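Long-range contacts in uncharacterized protein YbaA (Shigella flexneri, PDB 2OKQ), which is of unknown function but forms a two-chain assembly with bound sodium, each chain a small alpha/beta unit of the DUF1428 family: residues Met25-Gly30 with Pro98-Arg103; Phe31-Pro36 with Met123-Lys128; Arg61-Trp66 with Phe92-Tyr97; Arg79-Ala84 with Arg129-Gly134. All coordinates share one frame; numbering follows the deposited sequence. Where two conformers were deposited one is given.

Interaction 1 (Met25-Gly30 with Pro98-Arg103); sequences MKYVDG and PSKEVR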
loop_
_atom_site.group_PDB
_atom_site.type_symbol
_atom_site.label_atom_id
_atom_site.label_comp_id
_atom_site.label_asym_id
_atom_site.label_seq_id
_atom_site.Cartn_x
_atom_site.Cartn_y
_atom_site.Cartn_z
ATOM N N MET A 25 5.830 -8.820 -10.602
ATOM C CA MET A 25 5.286 -7.459 -10.447
ATOM C C MET A 25 6.198 -6.391 -11.044
ATOM O O MET A 25 7.416 -6.417 -10.838
ATOM C CB MET A 25 5.052 -7.170 -8.955
ATOM C CG MET A 25 4.336 -5.838 -8.681
ATOM S SD MET A 25 5.434 -4.425 -8.693
ATOM C CE MET A 25 6.014 -4.470 -6.980
ATOM N N LYS A 26 5.614 -5.442 -11.785
ATOM C CA LYS A 26 6.362 -4.249 -12.246
ATOM C C LYS A 26 5.595 -2.950 -11.990
ATOM O O LYS A 26 6.177 -1.875 -12.079
ATOM C CB LYS A 26 6.679 -4.337 -13.742
ATOM C CG LYS A 26 7.620 -5.504 -14.046
ATOM C CD LYS A 26 8.077 -5.557 -15.504
ATOM C CE LYS A 26 9.330 -6.459 -15.606
ATOM N NZ LYS A 26 9.116 -7.769 -14.870
ATOM N N TYR A 27 4.301 -3.068 -11.722
ATOM C CA TYR A 27 3.426 -1.888 -11.578
ATOM C C TYR A 27 2.440 -2.121 -10.445
ATOM O O TYR A 27 1.925 -3.233 -10.272
ATOM C CB TYR A 27 2.660 -1.617 -12.870
ATOM C CG TYR A 27 2.137 -0.203 -12.996
ATOM C CD1 TYR A 27 2.951 0.784 -13.541
ATOM C CD2 TYR A 27 0.839 0.135 -12.602
ATOM C CE1 TYR A 27 2.503 2.088 -13.700
ATOM C CE2 TYR A 27 0.369 1.477 -12.735
ATOM C CZ TYR A 27 1.225 2.422 -13.309
ATOM O OH TYR A 27 0.856 3.726 -13.486
ATOM N N VAL A 28 2.155 -1.063 -9.690
ATOM C CA VAL A 28 1.273 -1.170 -8.515
ATOM C C VAL A 28 0.243 -0.065 -8.529
ATOM O O VAL A 28 0.614 1.072 -8.733
ATOM C CB VAL A 28 2.104 -1.048 -7.218
ATOM C CG1 VAL A 28 1.180 -0.940 -6.001
ATOM C CG2 VAL A 28 2.974 -2.302 -7.069
ATOM N N ASP A 29 -1.027 -0.395 -8.289
ATOM C CA ASP A 29 -2.037 0.630 -8.010
ATOM C C ASP A 29 -2.143 0.699 -6.506
ATOM O O ASP A 29 -2.407 -0.312 -5.874
ATOM C CB ASP A 29 -3.393 0.231 -8.587
ATOM C CG ASP A 29 -3.614 0.781 -9.985
ATOM O OD1 ASP A 29 -2.687 1.424 -10.523
ATOM O OD2 ASP A 29 -4.727 0.606 -10.504
ATOM N N GLY A 30 -1.877 1.874 -5.951
ATOM C CA GLY A 30 -1.950 2.059 -4.485
ATOM C C GLY A 30 -3.217 2.789 -4.097
ATOM O O GLY A 30 -3.670 3.692 -4.834
ATOM N N PRO A 98 1.710 -7.017 -13.718
ATOM C CA PRO A 98 2.948 -7.301 -14.426
ATOM C C PRO A 98 3.472 -6.119 -15.243
ATOM O O PRO A 98 4.624 -6.128 -15.621
ATOM C CB PRO A 98 2.566 -8.483 -15.341
ATOM C CG PRO A 98 1.114 -8.308 -15.600
ATOM C CD PRO A 98 0.544 -7.681 -14.337
ATOM N N SER A 99 2.629 -5.111 -15.515
ATOM C CA SER A 99 3.043 -3.943 -16.312
ATOM C C SER A 99 1.963 -2.894 -16.216
ATOM O O SER A 99 0.844 -3.217 -15.867
ATOM C CB SER A 99 3.139 -4.322 -17.798
ATOM O OG SER A 99 1.885 -4.799 -18.263
ATOM N N LYS A 100 2.297 -1.664 -16.597
ATOM C CA LYS A 100 1.282 -0.595 -16.688
ATOM C C LYS A 100 0.211 -0.959 -17.701
ATOM O O LYS A 100 -0.973 -0.690 -17.490
ATOM C CB LYS A 100 1.879 0.750 -17.071
ATOM C CG LYS A 100 0.811 1.871 -17.019
ATOM C CD LYS A 100 1.415 3.279 -17.162
ATOM C CE LYS A 100 0.300 4.335 -16.956
ATOM N NZ LYS A 100 -0.851 4.246 -17.988
ATOM N N GLU A 101 0.613 -1.601 -18.794
ATOM C CA GLU A 101 -0.352 -1.932 -19.847
ATOM C C GLU A 101 -1.431 -2.911 -19.356
ATOM O O GLU A 101 -2.620 -2.755 -19.688
ATOM C CB GLU A 101 0.387 -2.425 -21.099
ATOM C CG GLU A 101 1.284 -1.350 -21.766
ATOM C CD GLU A 101 2.642 -1.061 -21.059
ATOM O OE1 GLU A 101 3.107 -1.829 -20.186
ATOM O OE2 GLU A 101 3.261 -0.021 -21.388
ATOM N N VAL A 102 -1.041 -3.904 -18.552
ATOM C CA VAL A 102 -2.022 -4.802 -17.946
ATOM C C VAL A 102 -2.873 -4.085 -16.905
ATOM O O VAL A 102 -4.092 -4.281 -16.862
ATOM C CB VAL A 102 -1.360 -6.055 -17.361
ATOM C CG1 VAL A 102 -2.361 -6.908 -16.561
ATOM C CG2 VAL A 102 -0.766 -6.876 -18.520
ATOM N N ARG A 103 -2.235 -3.260 -16.067
ATOM C CA ARG A 103 -2.987 -2.399 -15.129
ATOM C C ARG A 103 -4.056 -1.567 -15.876
ATOM O O ARG A 103 -5.210 -1.496 -15.468
ATOM C CB ARG A 103 -2.026 -1.480 -14.377
ATOM C CG ARG A 103 -2.707 -0.451 -13.447
ATOM C CD ARG A 103 -2.808 0.910 -14.133
ATOM N NE ARG A 103 -3.040 2.002 -13.170
ATOM C CZ ARG A 103 -3.054 3.286 -13.505
ATOM N NH1 ARG A 103 -2.877 3.642 -14.779
ATOM N NH2 ARG A 103 -3.241 4.228 -12.564
HETATM O O HOH W 1 6.206 -8.595 -15.331
#
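A capped helix start laid against a sheet strand at a classic beta bulge defines this contact: Tyr27, on the strand, packs on Ser99, Lys100 and Arg103, while Lys26 and Tyr27 both face Tyr97. Ser99 is the N-cap, its OG accepting from Val102 N at 3.1 Å. Tyr27 CG stands anti to the backbone N (chi1 -159°), which sends the ring along the Lys100 side chain, both pointing the same way. Lys100 CB sits over one ring face, 4.0 Å from the centroid, a CH-pi contact. Arg103 NE meets the ring obliquely, 3.5 Å from Tyr27 CE2, with the planes 61° apart; Tyr27 OH lies over the centre of one guanidinium face. In the salt bridge the carboxylate and guanidinium stand steeply to each other: Arg103 NE donates to the syn lone pair of Asp29 OD1 at 2.7 Å, with an N-H...O angle of 154°. Farther out, a water lies between Lys26 NZ and Pro98 O. Tyr27 OH bonds Ser68 of the second subunit, and Arg103 NH1 pairs with Asp69 of that subunit. Asp29 OD2 also bonds Tyr132 and Asn107. With Arg103 NE, these partners surround the buried Asp29 carboxylate and probably favour its ionised form.

Interaction 2 (Phe31-Pro36 with Met123-Lys128); sequences FVVAVP and MPFDGK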
loop_
_atom_site.group_PDB
_atom_site.type_symbol
_atom_site.label_atom_id
_atom_site.label_comp_id
_atom_site.label_asym_id
_atom_site.label_seq_id
_atom_site.Cartn_x
_atom_site.Cartn_y
_atom_site.Cartn_z
ATOM N N PHE A 31 -3.808 2.400 -2.960
ATOM C CA PHE A 31 -5.058 3.012 -2.481
ATOM C C PHE A 31 -4.876 3.272 -0.990
ATOM O O PHE A 31 -4.302 2.436 -0.281
ATOM C CB PHE A 31 -6.294 2.100 -2.625
ATOM C CG PHE A 31 -6.576 1.579 -4.022
ATOM C CD1 PHE A 31 -7.641 2.078 -4.760
ATOM C CD2 PHE A 31 -5.829 0.531 -4.561
ATOM C CE1 PHE A 31 -7.954 1.546 -6.036
ATOM C CE2 PHE A 31 -6.122 0.015 -5.833
ATOM C CZ PHE A 31 -7.181 0.540 -6.573
ATOM N N VAL A 32 -5.319 4.433 -0.527
ATOM C CA VAL A 32 -5.481 4.677 0.916
ATOM C C VAL A 32 -6.907 5.160 1.082
ATOM O O VAL A 32 -7.345 6.070 0.378
ATOM C CB VAL A 32 -4.484 5.688 1.484
ATOM C CG1 VAL A 32 -4.555 5.720 3.050
ATOM C CG2 VAL A 32 -3.058 5.353 1.054
ATOM N N VAL A 33 -7.604 4.553 2.045
ATOM C CA VAL A 33 -9.042 4.696 2.192
ATOM C C VAL A 33 -9.361 5.010 3.662
ATOM O O VAL A 33 -8.705 4.481 4.557
ATOM C CB VAL A 33 -9.736 3.356 1.804
ATOM C CG1 VAL A 33 -11.215 3.542 1.613
ATOM C CG2 VAL A 33 -9.130 2.766 0.520
ATOM N N ALA A 34 -10.348 5.879 3.905
ATOM C CA ALA A 34 -10.925 6.011 5.253
ATOM C C ALA A 34 -12.216 5.170 5.272
ATOM O O ALA A 34 -13.069 5.302 4.386
ATOM C CB ALA A 34 -11.212 7.470 5.564
ATOM N N VAL A 35 -12.326 4.255 6.224
ATOM C CA VAL A 35 -13.467 3.356 6.290
ATOM C C VAL A 35 -14.060 3.446 7.707
ATOM O O VAL A 35 -13.317 3.390 8.680
ATOM C CB VAL A 35 -13.042 1.884 5.994
ATOM C CG1 VAL A 35 -14.209 0.935 6.110
ATOM C CG2 VAL A 35 -12.403 1.758 4.598
ATOM N N PRO A 36 -15.402 3.583 7.823
ATOM C CA PRO A 36 -15.996 3.534 9.159
ATOM C C PRO A 36 -15.612 2.249 9.892
ATOM O O PRO A 36 -15.696 1.154 9.323
ATOM C CB PRO A 36 -17.503 3.578 8.868
ATOM C CG PRO A 36 -17.599 4.333 7.588
ATOM C CD PRO A 36 -16.428 3.804 6.785
ATOM N N MET A 123 -20.539 1.003 -1.767
ATOM C CA MET A 123 -19.260 1.277 -1.095
ATOM C C MET A 123 -19.421 1.624 0.380
ATOM O O MET A 123 -20.039 2.643 0.712
ATOM C CB MET A 123 -18.546 2.448 -1.768
ATOM C CG MET A 123 -17.876 2.132 -3.085
ATOM S SD MET A 123 -17.162 3.629 -3.785
ATOM C CE MET A 123 -18.622 4.518 -4.345
ATOM N N PRO A 124 -18.843 0.798 1.269
ATOM C CA PRO A 124 -18.870 1.102 2.696
ATOM C C PRO A 124 -17.851 2.174 3.091
ATOM O O PRO A 124 -17.329 2.135 4.201
ATOM C CB PRO A 124 -18.511 -0.240 3.354
ATOM C CG PRO A 124 -18.377 -1.240 2.237
ATOM C CD PRO A 124 -18.138 -0.461 0.997
ATOM N N PHE A 125 -17.567 3.112 2.189
ATOM C CA PHE A 125 -16.642 4.218 2.456
ATOM C C PHE A 125 -16.904 5.397 1.532
ATOM O O PHE A 125 -17.585 5.263 0.512
ATOM C CB PHE A 125 -15.179 3.773 2.309
ATOM C CG PHE A 125 -14.809 3.337 0.916
ATOM C CD1 PHE A 125 -14.325 4.254 -0.014
ATOM C CD2 PHE A 125 -14.939 2.006 0.534
ATOM C CE1 PHE A 125 -13.980 3.851 -1.286
ATOM C CE2 PHE A 125 -14.600 1.600 -0.742
ATOM C CZ PHE A 125 -14.118 2.521 -1.647
ATOM N N ASP A 126 -16.324 6.541 1.877
ATOM C CA ASP A 126 -16.469 7.752 1.088
ATOM C C ASP A 126 -15.458 7.801 -0.061
ATOM O O ASP A 126 -14.283 8.126 0.137
ATOM C CB ASP A 126 -16.337 8.983 1.987
ATOM C CG ASP A 126 -16.657 10.283 1.265
ATOM O OD1 ASP A 126 -16.976 10.256 0.051
ATOM O OD2 ASP A 126 -16.580 11.344 1.919
ATOM N N GLY A 127 -15.946 7.508 -1.267
ATOM C CA GLY A 127 -15.130 7.509 -2.479
ATOM C C GLY A 127 -14.381 8.799 -2.755
ATOM O O GLY A 127 -13.332 8.778 -3.391
ATOM N N LYS A 128 -14.910 9.925 -2.271
ATOM C CA LYS A 128 -14.290 11.233 -2.479
ATOM C C LYS A 128 -12.968 11.365 -1.762
ATOM O O LYS A 128 -12.051 12.041 -2.238
ATOM C CB LYS A 128 -15.223 12.350 -2.008
ATOM C CG LYS A 128 -16.256 12.761 -3.019
ATOM C CD LYS A 128 -17.186 13.794 -2.384
ATOM C CE LYS A 128 -18.077 14.471 -3.411
ATOM N NZ LYS A 128 -18.890 15.546 -2.758
HETATM O O HOH W 2 -12.390 7.108 2.165
HETATM O O HOH W 3 -15.448 6.480 4.547
#
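Val33 and Phe125 make the tight part of this contact between the loop 123-128 and the end of strand 27-36, past its pairing with strand 131-140. Val33 CG1 lies over one face of the Phe125 ring, 3.9 Å from the centroid and 24° off the normal, as a CH-pi contact; its nearest ring atom is Phe125 CD1 at 3.6 Å. Phe125 CG is placed between its own backbone N and carbonyl carbon (chi1 63°), which turns the ring over Val33 while CB comes 3.3 Å from Ala34 O. Val35 CG2 adds a looser touch to Phe125 CB, and Pro36 CD rests 3.2 Å from Pro124 O, a buried carbonyl without a polar partner. Met46 of helix 40-56 packs against Pro124 and Phe125 as well. The looser side, between Ala34 and Asp126, is bridged by two waters. One accepts a hydrogen bond from Ala34 N and donates to Asp126 O; the second accepts from Asp126 N at 2.8 Å and donates to Ala34 O. Asp126 OD2 pairs with Arg129, while its OD1 accepts from Lys128 N at 3.1 Å. That last bond makes an Asx turn, set in the loop that leads the chain into strand 131-140.

Interaction 3 (Arg61-Trp66 with Phe92-Tyr97); sequences RIVECW and FSWIEY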
loop_
_atom_site.group_PDB
_atom_site.type_symbol
_atom_site.label_atom_id
_atom_site.label_comp_id
_atom_site.label_asym_id
_atom_site.label_seq_id
_atom_site.Cartn_x
_atom_site.Cartn_y
_atom_site.Cartn_z
ATOM N N ARG A 61 -1.945 -9.791 -7.522
ATOM C CA ARG A 61 -2.175 -9.896 -6.084
ATOM C C ARG A 61 -2.959 -8.688 -5.652
ATOM O O ARG A 61 -2.770 -7.597 -6.212
ATOM C CB ARG A 61 -0.822 -9.939 -5.361
ATOM C CG ARG A 61 -0.921 -10.182 -3.853
ATOM C CD ARG A 61 0.466 -10.068 -3.243
ATOM N NE ARG A 61 0.454 -10.301 -1.798
ATOM C CZ ARG A 61 1.400 -9.830 -0.997
ATOM N NH1 ARG A 61 2.401 -9.093 -1.514
ATOM N NH2 ARG A 61 1.338 -10.056 0.311
ATOM N N ILE A 62 -3.853 -8.868 -4.680
ATOM C CA ILE A 62 -4.644 -7.760 -4.145
ATOM C C ILE A 62 -4.491 -7.863 -2.637
ATOM O O ILE A 62 -4.724 -8.936 -2.070
ATOM C CB ILE A 62 -6.162 -7.866 -4.501
ATOM C CG1 ILE A 62 -6.410 -7.690 -5.994
ATOM C CG2 ILE A 62 -6.971 -6.770 -3.782
ATOM C CD1 ILE A 62 -6.089 -8.953 -6.881
ATOM N N VAL A 63 -4.069 -6.770 -2.006
ATOM C CA VAL A 63 -3.816 -6.786 -0.562
ATOM C C VAL A 63 -4.537 -5.606 0.079
ATOM O O VAL A 63 -4.463 -4.504 -0.416
ATOM C CB VAL A 63 -2.279 -6.694 -0.229
ATOM C CG1 VAL A 63 -2.058 -6.874 1.249
ATOM C CG2 VAL A 63 -1.426 -7.738 -0.995
ATOM N N GLU A 64 -5.269 -5.829 1.169
ATOM C CA GLU A 64 -5.948 -4.744 1.861
ATOM C C GLU A 64 -5.546 -4.857 3.324
ATOM O O GLU A 64 -5.644 -5.947 3.893
ATOM C CB GLU A 64 -7.459 -4.928 1.780
ATOM C CG GLU A 64 -7.941 -5.034 0.363
ATOM C CD GLU A 64 -8.547 -3.777 -0.156
ATOM O OE1 GLU A 64 -8.555 -2.743 0.541
ATOM O OE2 GLU A 64 -9.024 -3.829 -1.304
ATOM N N CYS A 65 -5.131 -3.746 3.923
ATOM C CA CYS A 65 -4.518 -3.794 5.266
ATOM C C CYS A 65 -5.227 -2.765 6.133
ATOM O O CYS A 65 -5.390 -1.609 5.726
ATOM C CB CYS A 65 -3.026 -3.468 5.193
ATOM S SG CYS A 65 -2.109 -4.497 4.004
ATOM N N TRP A 66 -5.601 -3.174 7.340
ATOM C CA TRP A 66 -6.401 -2.315 8.241
ATOM C C TRP A 66 -5.493 -1.718 9.302
ATOM O O TRP A 66 -4.597 -2.402 9.815
ATOM C CB TRP A 66 -7.454 -3.200 8.923
ATOM C CG TRP A 66 -8.512 -2.472 9.686
ATOM C CD1 TRP A 66 -8.500 -2.182 11.035
ATOM C CD2 TRP A 66 -9.743 -1.953 9.172
ATOM N NE1 TRP A 66 -9.654 -1.517 11.381
ATOM C CE2 TRP A 66 -10.431 -1.356 10.261
ATOM C CE3 TRP A 66 -10.346 -1.949 7.901
ATOM C CZ2 TRP A 66 -11.688 -0.753 10.117
ATOM C CZ3 TRP A 66 -11.605 -1.325 7.750
ATOM C CH2 TRP A 66 -12.258 -0.741 8.860
ATOM N N PHE A 92 -4.793 0.656 4.046
ATOM C CA PHE A 92 -3.658 0.773 3.133
ATOM C C PHE A 92 -3.780 -0.453 2.256
ATOM O O PHE A 92 -3.809 -1.571 2.765
ATOM C CB PHE A 92 -2.331 0.735 3.920
ATOM C CG PHE A 92 -1.093 0.866 3.074
ATOM C CD1 PHE A 92 -0.580 2.123 2.748
ATOM C CD2 PHE A 92 -0.394 -0.269 2.651
ATOM C CE1 PHE A 92 0.587 2.243 1.971
ATOM C CE2 PHE A 92 0.780 -0.163 1.875
ATOM C CZ PHE A 92 1.285 1.095 1.548
ATOM N N SER A 93 -3.910 -0.252 0.944
ATOM C CA SER A 93 -4.172 -1.349 0.020
ATOM C C SER A 93 -3.445 -1.146 -1.305
ATOM O O SER A 93 -3.112 -0.010 -1.673
ATOM C CB SER A 93 -5.676 -1.441 -0.272
ATOM O OG SER A 93 -6.427 -1.685 0.904
ATOM N N TRP A 94 -3.245 -2.247 -2.026
ATOM C CA TRP A 94 -2.640 -2.154 -3.334
ATOM C C TRP A 94 -2.985 -3.372 -4.174
ATOM O O TRP A 94 -3.443 -4.418 -3.660
ATOM C CB TRP A 94 -1.125 -1.983 -3.247
ATOM C CG TRP A 94 -0.377 -3.218 -2.832
ATOM C CD1 TRP A 94 0.134 -4.175 -3.656
ATOM C CD2 TRP A 94 -0.032 -3.606 -1.496
ATOM N NE1 TRP A 94 0.745 -5.154 -2.918
ATOM C CE2 TRP A 94 0.678 -4.815 -1.586
ATOM C CE3 TRP A 94 -0.250 -3.037 -0.226
ATOM C CZ2 TRP A 94 1.171 -5.498 -0.449
ATOM C CZ3 TRP A 94 0.246 -3.726 0.918
ATOM C CH2 TRP A 94 0.950 -4.930 0.787
ATOM N N ILE A 95 -2.778 -3.201 -5.474
ATOM C CA ILE A 95 -2.957 -4.293 -6.434
ATOM C C ILE A 95 -1.704 -4.343 -7.304
ATOM O O ILE A 95 -1.268 -3.315 -7.833
ATOM C CB ILE A 95 -4.215 -4.054 -7.285
ATOM C CG1 ILE A 95 -5.465 -3.885 -6.404
ATOM C CG2 ILE A 95 -4.369 -5.198 -8.324
ATOM C CD1 ILE A 95 -6.706 -3.526 -7.154
ATOM N N GLU A 96 -1.109 -5.529 -7.421
ATOM C CA GLU A 96 0.124 -5.726 -8.152
ATOM C C GLU A 96 -0.191 -6.179 -9.564
ATOM O O GLU A 96 -1.090 -7.000 -9.746
ATOM C CB GLU A 96 0.955 -6.796 -7.460
ATOM C CG GLU A 96 1.333 -6.374 -6.000
ATOM C CD GLU A 96 2.346 -7.284 -5.342
ATOM O OE1 GLU A 96 3.157 -7.932 -6.047
ATOM O OE2 GLU A 96 2.358 -7.349 -4.078
ATOM N N TYR A 97 0.562 -5.653 -10.527
ATOM C CA TYR A 97 0.366 -5.950 -11.962
ATOM C C TYR A 97 1.711 -6.230 -12.621
ATOM O O TYR A 97 2.752 -5.716 -12.169
ATOM C CB TYR A 97 -0.284 -4.735 -12.661
ATOM C CG TYR A 97 -1.742 -4.525 -12.294
ATOM C CD1 TYR A 97 -2.735 -5.347 -12.819
ATOM C CD2 TYR A 97 -2.119 -3.496 -11.418
ATOM C CE1 TYR A 97 -4.086 -5.160 -12.493
ATOM C CE2 TYR A 97 -3.462 -3.280 -11.094
ATOM C CZ TYR A 97 -4.439 -4.143 -11.634
ATOM O OH TYR A 97 -5.752 -3.980 -11.316
#
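Backbone pairing comes first: Val63 and Trp94 form an antiparallel hydrogen-bonded pair, Val63 N reaching Trp94 O at 2.9 Å and Trp94 N returning to Val63 O. The strand axes run 4.6 Å apart with directions 178° from one another. Glu96 N bonds Arg61 O at 2.9 Å and Phe92 N bonds Cys65 O, whereas Cys65 N to Phe92 O is weak.

Apolar packing on the face of Val63, Cys65 and Trp94 centres on the indole. Trp94 CG lies between the backbone N and the carbonyl carbon (chi1 73°), swinging the ring across to Val63, whose CB stands over the six-membered ring, 3.7 Å from its centroid. Cys65 SG approaches that ring obliquely, 4.0 Å from Trp94 CZ3. On the other face Ile62 and Ile95 lie side by side.

Charged and polar contacts complete the set. Trp94 NE1 donates at 3.0 Å to Glu96 OE2, which lies in the indole plane and uses its anti lone pair; Arg61 NH1 meets the same oxygen at 3.1 Å on the syn side. Arg61 also pairs with Asp140 and Glu96 of the second subunit, and Trp94 stacks on its counterpart there. On the opposite face, Glu64 OE1 bonds Tyr43.

Four antiparallel strands ordered 2-3-1-4, helices on one face and the second subunit on the other, make a ferredoxin-like fold, consistent with a dimeric alpha/beta barrel.

Interaction 4 (Arg79-Ala84 with Arg129-Gly134); sequences RMAVKA and RMIYGG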
loop_
_atom_site.group_PDB
_atom_site.type_symbol
_atom_site.label_atom_id
_atom_site.label_comp_id
_atom_site.label_asym_id
_atom_site.label_seq_id
_atom_site.Cartn_x
_atom_site.Cartn_y
_atom_site.Cartn_z
ATOM N N ARG A 79 -4.045 9.525 8.600
ATOM C CA ARG A 79 -5.397 10.022 8.825
ATOM C C ARG A 79 -5.657 11.351 8.106
ATOM O O ARG A 79 -6.722 11.518 7.489
ATOM C CB ARG A 79 -5.701 10.122 10.330
ATOM C CG ARG A 79 -5.809 8.751 10.986
ATOM C CD ARG A 79 -6.239 8.877 12.480
ATOM N NE ARG A 79 -7.643 9.284 12.581
ATOM C CZ ARG A 79 -8.681 8.471 12.396
ATOM N NH1 ARG A 79 -8.498 7.194 12.085
ATOM N NH2 ARG A 79 -9.922 8.937 12.491
ATOM N N MET A 80 -4.691 12.261 8.147
ATOM C CA MET A 80 -4.819 13.553 7.459
ATOM C C MET A 80 -4.915 13.353 5.953
ATOM O O MET A 80 -5.651 14.089 5.262
ATOM C CB MET A 80 -3.670 14.500 7.806
ATOM C CG MET A 80 -3.625 14.921 9.279
ATOM S SD MET A 80 -2.149 15.850 9.730
ATOM C CE MET A 80 -2.574 17.478 9.117
ATOM N N ALA A 81 -4.192 12.342 5.460
ATOM C CA ALA A 81 -4.146 12.030 4.027
ATOM C C ALA A 81 -5.512 11.691 3.428
ATOM O O ALA A 81 -5.757 11.957 2.235
ATOM C CB ALA A 81 -3.162 10.871 3.788
ATOM N N VAL A 82 -6.384 11.056 4.205
ATOM C CA VAL A 82 -7.738 10.726 3.732
ATOM C C VAL A 82 -8.836 11.480 4.524
ATOM O O VAL A 82 -10.021 11.077 4.533
ATOM C CB VAL A 82 -8.012 9.215 3.740
ATOM C CG1 VAL A 82 -7.071 8.493 2.715
ATOM C CG2 VAL A 82 -7.829 8.630 5.143
ATOM N N LYS A 83 -8.409 12.542 5.189
ATOM C CA LYS A 83 -9.286 13.385 6.033
ATOM C C LYS A 83 -10.244 12.508 6.835
ATOM O O LYS A 83 -11.472 12.662 6.787
ATOM C CB LYS A 83 -10.018 14.433 5.188
ATOM C CG LYS A 83 -9.066 15.354 4.460
ATOM C CD LYS A 83 -9.759 16.383 3.591
ATOM C CE LYS A 83 -8.744 17.421 3.102
ATOM N NZ LYS A 83 -9.277 18.327 2.031
ATOM N N ALA A 84 -9.644 11.559 7.555
ATOM C CA ALA A 84 -10.364 10.542 8.284
ATOM C C ALA A 84 -11.189 11.183 9.383
ATOM O O ALA A 84 -10.701 12.077 10.076
ATOM C CB ALA A 84 -9.391 9.543 8.887
ATOM N N ARG A 129 -12.867 10.710 -0.610
ATOM C CA ARG A 129 -11.700 10.863 0.235
ATOM C C ARG A 129 -10.635 9.778 0.012
ATOM O O ARG A 129 -9.521 9.914 0.493
ATOM C CB ARG A 129 -12.119 10.979 1.703
ATOM C CG ARG A 129 -12.645 12.382 1.992
ATOM C CD ARG A 129 -13.091 12.556 3.431
ATOM N NE ARG A 129 -14.232 11.714 3.763
ATOM C CZ ARG A 129 -14.227 10.781 4.706
ATOM N NH1 ARG A 129 -13.116 10.530 5.396
ATOM N NH2 ARG A 129 -15.326 10.081 4.942
ATOM N N MET A 130 -10.982 8.738 -0.743
ATOM C CA MET A 130 -10.006 7.730 -1.186
ATOM C C MET A 130 -8.871 8.424 -1.951
ATOM O O MET A 130 -9.125 9.333 -2.753
ATOM C CB MET A 130 -10.702 6.688 -2.072
ATOM C CG MET A 130 -9.803 5.566 -2.631
ATOM S SD MET A 130 -10.695 4.377 -3.669
ATOM C CE MET A 130 -11.096 5.424 -5.076
ATOM N N ILE A 131 -7.624 8.026 -1.717
ATOM C CA ILE A 131 -6.541 8.496 -2.582
ATOM C C ILE A 131 -6.033 7.289 -3.376
ATOM O O ILE A 131 -6.104 6.163 -2.896
ATOM C CB ILE A 131 -5.417 9.220 -1.831
ATOM C CG1 ILE A 131 -4.705 8.294 -0.821
ATOM C CG2 ILE A 131 -5.982 10.472 -1.131
ATOM C CD1 ILE A 131 -3.548 9.003 -0.045
ATOM N N TYR A 132 -5.562 7.542 -4.597
ATOM C CA TYR A 132 -5.295 6.447 -5.544
ATOM C C TYR A 132 -4.241 6.889 -6.527
ATOM O O TYR A 132 -4.211 8.051 -6.912
ATOM C CB TYR A 132 -6.568 6.124 -6.336
ATOM C CG TYR A 132 -6.299 5.300 -7.581
ATOM C CD1 TYR A 132 -6.040 3.932 -7.484
ATOM C CD2 TYR A 132 -6.291 5.896 -8.853
ATOM C CE1 TYR A 132 -5.790 3.155 -8.633
ATOM C CE2 TYR A 132 -6.035 5.135 -10.005
ATOM C CZ TYR A 132 -5.794 3.772 -9.884
ATOM O OH TYR A 132 -5.545 3.009 -11.000
ATOM N N GLY A 133 -3.397 5.959 -6.966
ATOM C CA GLY A 133 -2.474 6.262 -8.056
ATOM C C GLY A 133 -1.798 5.014 -8.557
ATOM O O GLY A 133 -1.814 3.975 -7.879
ATOM N N GLY A 134 -1.258 5.106 -9.766
ATOM C CA GLY A 134 -0.433 4.044 -10.336
ATOM C C GLY A 134 1.029 4.383 -10.137
ATOM O O GLY A 134 1.469 5.556 -10.353
#
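The segment 79-84 is the end of a short, weakly bonded helix and the turn that closes it. It meets Arg129, just before strand 131-140, and Ile131 at that strand's start; the backbones come nearest at Val82 and Arg129, whose CA atoms are 5.3 Å apart. A Schellman motif ends the helix: Ala84 N bonds Arg79 O at 2.9 Å and Lys83 N bonds Met80 O, with Lys83, at positive phi, as the C-prime residue. That turn presents Val82 O to Arg129, whose NH1 donates to it at 3.3 Å. The N-H...O angle is a bent 149°, while the C=O...N angle of 163° sets the donor nearly in line with the carbonyl. The arginine chain bends at chi3 (-65°), which brings NH1 to Val82 O at the guanidinium edge; Lys83 CB lies 4.0 Å from Arg129 CD. NE and NH2 are engaged as well, by Asp126 and Glu88. Apolar contacts are lighter: Ala81 CB lies 4.3 Å from Ile131 CD1, and Val82 CG1 is as far from Ile131 CG1. Val82 also packs on Val32 and Ala34 of strand 27-36, to which Ile131 is hydrogen-bonded, while Lys83 NZ and Arg129 O bond Val75 and Thr76 of the second subunit. The helix end therefore sits beside strands 27-36 and 131-140, at the subunit interface.

All four contacts reach one antiparallel sheet of strand order 61-67, 88-97, 27-36, 131-140. Interactions 1 and 2 use successive halves of strand 27-36, and their centres lie 22 Å apart on opposite sides of the chain's centre. Interaction 3, on the neighbouring strands, is nested along the chain inside the loops closed by both, whereas interactions 1 and 2, and each of the first three with interaction 4, have alternating segments. Interactions 2 and 4 are closest, with centres 8 Å apart, and meet through Val32 and Ile131. Interactions 3 and 4 do not touch. Every contact reaches the second subunit, so the sheet and the subunit interface share residues.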